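Bifunctional protein PutA (PDB 5UR2) probably oxidises proline to glutamate in two steps, joining a flavin-dependent proline dehydrogenase to an NAD-dependent L-glutamate gamma-semialdehyde dehydrogenase in one chain. Local coordinates at residues G650-A655 / N660-K665; T713-G718 / K962-P967. All coordinates share one frame; numbering follows the deposited sequence.

Contact 1: residues G650-A655 / N660-K665; sequences GMVTAA and NTVVMK
Asn660 grips the carbonyl of Ala655 twice, with its backbone N and with its side-chain amide. The ND2 bond to Ala655 O is 3.0 Å long, lies in the carbonyl plane on a lone pair and leaves nearly within the Asn660 amide plane; the Asn660 N bond to Ala655 O, also 3.0 Å, comes in tilted 26° from the carbonyl plane. With CG beside the backbone N (chi1 -54°), the amide folds back to the same oxygen that its own N-H reaches. The far side of the amide is held as well: OD1 accepts from the backbone N of Arg632 and Gly633, which should fix the flip of the group. Beyond this polar end the contact is apolar. Ala655 CB sits 3.8 Å from Val662 CG2, while the other methyl, CG1, lies 4.2 Å from Val652 CG2, the two valine side chains crossing at about a right angle. Helix 646-657 and strand 661-665 belong to a beta-alpha-beta unit begun by strand 623-638, in the Rossmann-type part of the aldehyde dehydrogenase fold; their short segments run nearly antiparallel (161°), 8.3 Å apart at closest. Farther along the strand, Met664 turns CG between its backbone N and carbonyl carbon, and its SD comes 4.1 Å from Val652 CG2. Ile691 of the next strand packs against Val652, Val662 and Met664.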
# COMPACT_ATOMS: atom_id res chain seq x y z
N GLY B 650 -3.54 -0.14 -21.15
CA GLY B 650 -3.10 -0.21 -19.76
C GLY B 650 -1.68 0.31 -19.57
O GLY B 650 -1.40 1.03 -18.61
N MET B 651 -0.76 -0.08 -20.45
CA MET B 651 0.61 0.43 -20.36
C MET B 651 0.63 1.95 -20.54
O MET B 651 1.25 2.67 -19.75
CB MET B 651 1.50 -0.24 -21.41
CG MET B 651 1.74 -1.74 -21.22
SD MET B 651 2.49 -2.45 -22.74
CE MET B 651 3.32 -3.89 -22.09
N VAL B 652 -0.08 2.45 -21.56
CA VAL B 652 -0.03 3.88 -21.89
C VAL B 652 -0.67 4.72 -20.79
O VAL B 652 -0.12 5.77 -20.40
CB VAL B 652 -0.69 4.14 -23.26
CG1 VAL B 652 -0.83 5.66 -23.52
CG2 VAL B 652 0.13 3.54 -24.37
N THR B 653 -1.86 4.32 -20.31
CA THR B 653 -2.53 5.14 -19.30
C THR B 653 -1.82 5.07 -17.96
O THR B 653 -1.76 6.07 -17.23
CB THR B 653 -4.00 4.75 -19.14
OG1 THR B 653 -4.11 3.37 -18.79
CG2 THR B 653 -4.78 5.02 -20.40
N ALA B 654 -1.29 3.89 -17.60
CA ALA B 654 -0.55 3.81 -16.34
C ALA B 654 0.65 4.74 -16.38
O ALA B 654 0.84 5.55 -15.47
CB ALA B 654 -0.10 2.37 -16.06
N ALA B 655 1.43 4.67 -17.46
CA ALA B 655 2.60 5.54 -17.59
C ALA B 655 2.20 7.00 -17.57
O ALA B 655 2.77 7.81 -16.83
CB ALA B 655 3.34 5.21 -18.89
N ASN B 660 4.27 10.41 -16.56
CA ASN B 660 5.28 10.20 -17.58
C ASN B 660 4.73 10.55 -18.96
O ASN B 660 3.52 10.61 -19.17
CB ASN B 660 5.77 8.75 -17.56
CG ASN B 660 6.24 8.33 -16.18
OD1 ASN B 660 7.37 8.66 -15.77
ND2 ASN B 660 5.38 7.62 -15.44
N THR B 661 5.63 10.78 -19.91
CA THR B 661 5.22 10.84 -21.31
C THR B 661 5.57 9.52 -21.98
O THR B 661 6.30 8.69 -21.43
CB THR B 661 5.86 12.04 -22.03
OG1 THR B 661 7.28 11.94 -22.00
CG2 THR B 661 5.44 13.34 -21.34
N VAL B 662 5.03 9.32 -23.18
CA VAL B 662 4.97 7.99 -23.79
C VAL B 662 5.31 8.05 -25.27
O VAL B 662 4.85 8.93 -26.00
CB VAL B 662 3.56 7.38 -23.62
CG1 VAL B 662 3.44 6.10 -24.42
CG2 VAL B 662 3.25 7.14 -22.15
N VAL B 663 6.13 7.10 -25.72
CA VAL B 663 6.24 6.75 -27.13
C VAL B 663 5.74 5.32 -27.24
O VAL B 663 6.35 4.40 -26.67
CB VAL B 663 7.66 6.87 -27.68
CG1 VAL B 663 7.67 6.49 -29.16
CG2 VAL B 663 8.21 8.28 -27.45
N MET B 664 4.63 5.11 -27.93
CA MET B 664 4.08 3.77 -28.07
C MET B 664 4.39 3.23 -29.46
O MET B 664 4.19 3.93 -30.47
CB MET B 664 2.58 3.73 -27.77
CG MET B 664 1.71 4.61 -28.65
SD MET B 664 -0.02 4.19 -28.37
CE MET B 664 -0.83 5.73 -28.73
N LYS B 665 4.93 2.01 -29.50
CA LYS B 665 5.30 1.28 -30.70
C LYS B 665 4.39 0.06 -30.78
O LYS B 665 4.70 -0.99 -30.20
CB LYS B 665 6.77 0.86 -30.64
CG LYS B 665 7.48 0.83 -31.98
CD LYS B 665 6.86 -0.16 -32.95
CE LYS B 665 7.12 -1.59 -32.52
NZ LYS B 665 6.53 -2.59 -33.47

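Contact 2: residues T713-G718 / K962-P967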
# COMPACT_ATOMS: atom_id res chain seq x y z
N THR B 713 11.85 4.12 -18.64
CA THR B 713 11.03 2.98 -18.32
C THR B 713 10.60 2.30 -19.61
O THR B 713 10.21 2.98 -20.57
CB THR B 713 9.82 3.44 -17.50
OG1 THR B 713 10.30 4.20 -16.38
CG2 THR B 713 8.95 2.28 -17.03
N ILE B 714 10.70 0.97 -19.65
CA ILE B 714 10.28 0.19 -20.81
C ILE B 714 9.20 -0.79 -20.37
O ILE B 714 9.45 -1.63 -19.50
CB ILE B 714 11.47 -0.56 -21.44
CG1 ILE B 714 12.55 0.43 -21.89
CG2 ILE B 714 10.98 -1.41 -22.60
CD1 ILE B 714 13.95 -0.19 -22.05
N ALA B 715 8.01 -0.68 -20.96
CA ALA B 715 6.94 -1.66 -20.75
C ALA B 715 6.82 -2.49 -22.01
O ALA B 715 6.50 -1.96 -23.09
CB ALA B 715 5.61 -0.97 -20.41
N PHE B 716 7.12 -3.78 -21.89
CA PHE B 716 7.10 -4.71 -23.02
C PHE B 716 6.36 -5.96 -22.62
O PHE B 716 6.66 -6.56 -21.58
CB PHE B 716 8.51 -5.10 -23.48
CG PHE B 716 8.53 -6.34 -24.33
CD1 PHE B 716 8.20 -6.29 -25.68
CD2 PHE B 716 8.83 -7.58 -23.76
CE1 PHE B 716 8.20 -7.44 -26.46
CE2 PHE B 716 8.82 -8.74 -24.53
CZ PHE B 716 8.51 -8.67 -25.88
N THR B 717 5.41 -6.36 -23.45
CA THR B 717 4.74 -7.64 -23.29
C THR B 717 4.80 -8.39 -24.61
O THR B 717 4.38 -7.86 -25.65
CB THR B 717 3.31 -7.46 -22.82
OG1 THR B 717 3.33 -6.97 -21.48
CG2 THR B 717 2.55 -8.77 -22.90
N GLY B 718 5.35 -9.60 -24.57
CA GLY B 718 5.59 -10.37 -25.77
C GLY B 718 6.36 -11.63 -25.45
O GLY B 718 6.22 -12.20 -24.35
N LYS B 962 2.95 1.94 -9.30
CA LYS B 962 4.19 2.39 -8.67
C LYS B 962 5.43 2.05 -9.50
O LYS B 962 6.47 2.73 -9.35
CB LYS B 962 4.33 1.79 -7.27
CG LYS B 962 3.25 2.27 -6.28
CD LYS B 962 3.37 1.51 -4.98
CE LYS B 962 2.34 1.97 -3.98
NZ LYS B 962 2.58 1.35 -2.65
N GLN B 963 5.36 1.02 -10.34
CA GLN B 963 6.50 0.68 -11.20
C GLN B 963 6.83 1.80 -12.18
O GLN B 963 7.95 1.85 -12.70
CB GLN B 963 6.19 -0.60 -11.98
CG GLN B 963 6.17 -1.88 -11.15
CD GLN B 963 7.57 -2.34 -10.79
OE1 GLN B 963 8.12 -1.95 -9.76
NE2 GLN B 963 8.18 -3.12 -11.68
N TYR B 964 5.87 2.67 -12.47
CA TYR B 964 6.06 3.81 -13.35
C TYR B 964 6.47 5.07 -12.60
O TYR B 964 6.50 6.15 -13.20
CB TYR B 964 4.77 4.08 -14.15
CG TYR B 964 4.43 2.96 -15.10
CD1 TYR B 964 3.69 1.85 -14.68
CD2 TYR B 964 4.86 3.00 -16.42
CE1 TYR B 964 3.38 0.82 -15.56
CE2 TYR B 964 4.55 1.99 -17.31
CZ TYR B 964 3.82 0.90 -16.88
OH TYR B 964 3.55 -0.08 -17.80
N MET B 965 6.82 4.95 -11.32
CA MET B 965 7.10 6.09 -10.46
C MET B 965 8.35 5.80 -9.63
O MET B 965 8.89 4.69 -9.66
CB MET B 965 5.88 6.42 -9.56
CG MET B 965 4.67 6.81 -10.38
SD MET B 965 3.24 7.41 -9.44
CE MET B 965 2.96 6.03 -8.34
N GLU B 966 8.84 6.84 -8.94
CA GLU B 966 9.89 6.76 -7.95
C GLU B 966 9.33 7.17 -6.59
O GLU B 966 8.63 8.19 -6.49
CB GLU B 966 11.09 7.68 -8.27
CG GLU B 966 11.96 7.23 -9.43
CD GLU B 966 12.73 5.99 -9.12
OE1 GLU B 966 13.14 5.82 -7.94
OE2 GLU B 966 12.92 5.17 -10.05
N PRO B 967 9.64 6.43 -5.54
CA PRO B 967 9.28 6.89 -4.19
C PRO B 967 10.20 8.01 -3.76
O PRO B 967 11.38 8.05 -4.14
CB PRO B 967 9.51 5.64 -3.33
CG PRO B 967 10.70 4.96 -4.04
CD PRO B 967 10.48 5.21 -5.51
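The Tyr964 ring meets strand 711-717 obliquely, through Thr713 and Ala715, whose CB atoms both face segment 962-967. Thr713 CG2 lies 4.2 Å from CD2 of Tyr964, their side chains crossing at about a right angle, and Ala715 CB lies 3.4 Å from the Tyr964 hydroxyl oxygen, OH. With CG beside the backbone N (chi1 -65°), the ring extends along strand 711-717, CD2 near Thr713 and OH near Ala715. The ring of Tyr960 also meets that of Tyr964, their planes at about 65°. No hydrogen bond links the two segments, and the polar ends turn to other partners. Tyr964 OH is hydrogen-bonded to Tyr960 OH, and Thr713 OG1 to Arg632 NH1, an arginine whose NE also forms a salt bridge with Glu966 OE2. Within 962-967 a turn closed by Met965 N bonding to Lys962 O, 3.0 Å, leads into the strand. Strand 711-717 lies between strands 623-638 and 742-746, parallel to both, with Ile714 and Phe716 packed on helix 720-730. Ala715 is about 9 Å, side chain to side chain, from Glu746, a predicted active-site residue. Tyr964 packs on Ala654 and Ala655 of helix 646-657 and on Ile744 of strand 742-746.

How the contacts relate
Contact 1 is wholly core within the aldehyde dehydrogenase part; contact 2 is buried at Thr713, Ala715 and Tyr964 but runs out at Gln963 and Lys962 toward the surface and subunit interface, with a Lys962 salt bridge to Asp959 of the second subunit. Both, 9 Å apart between centres, reach the same sheet. Contact 1 joins a helix to the next strand; contact 2, segments 244 residues apart. Contact 1 combines two hydrogen bonds converging on one carbonyl oxygen with aliphatic packing, whereas contact 2 has no hydrogen bond between its segments and rests on methyl groups against an aromatic ring and its hydroxyl. They meet directly: Asn660 ND2 probably hydrogen-bonds Tyr964 O (2.9 Å), and Met651 packs on Thr717 and Phe716.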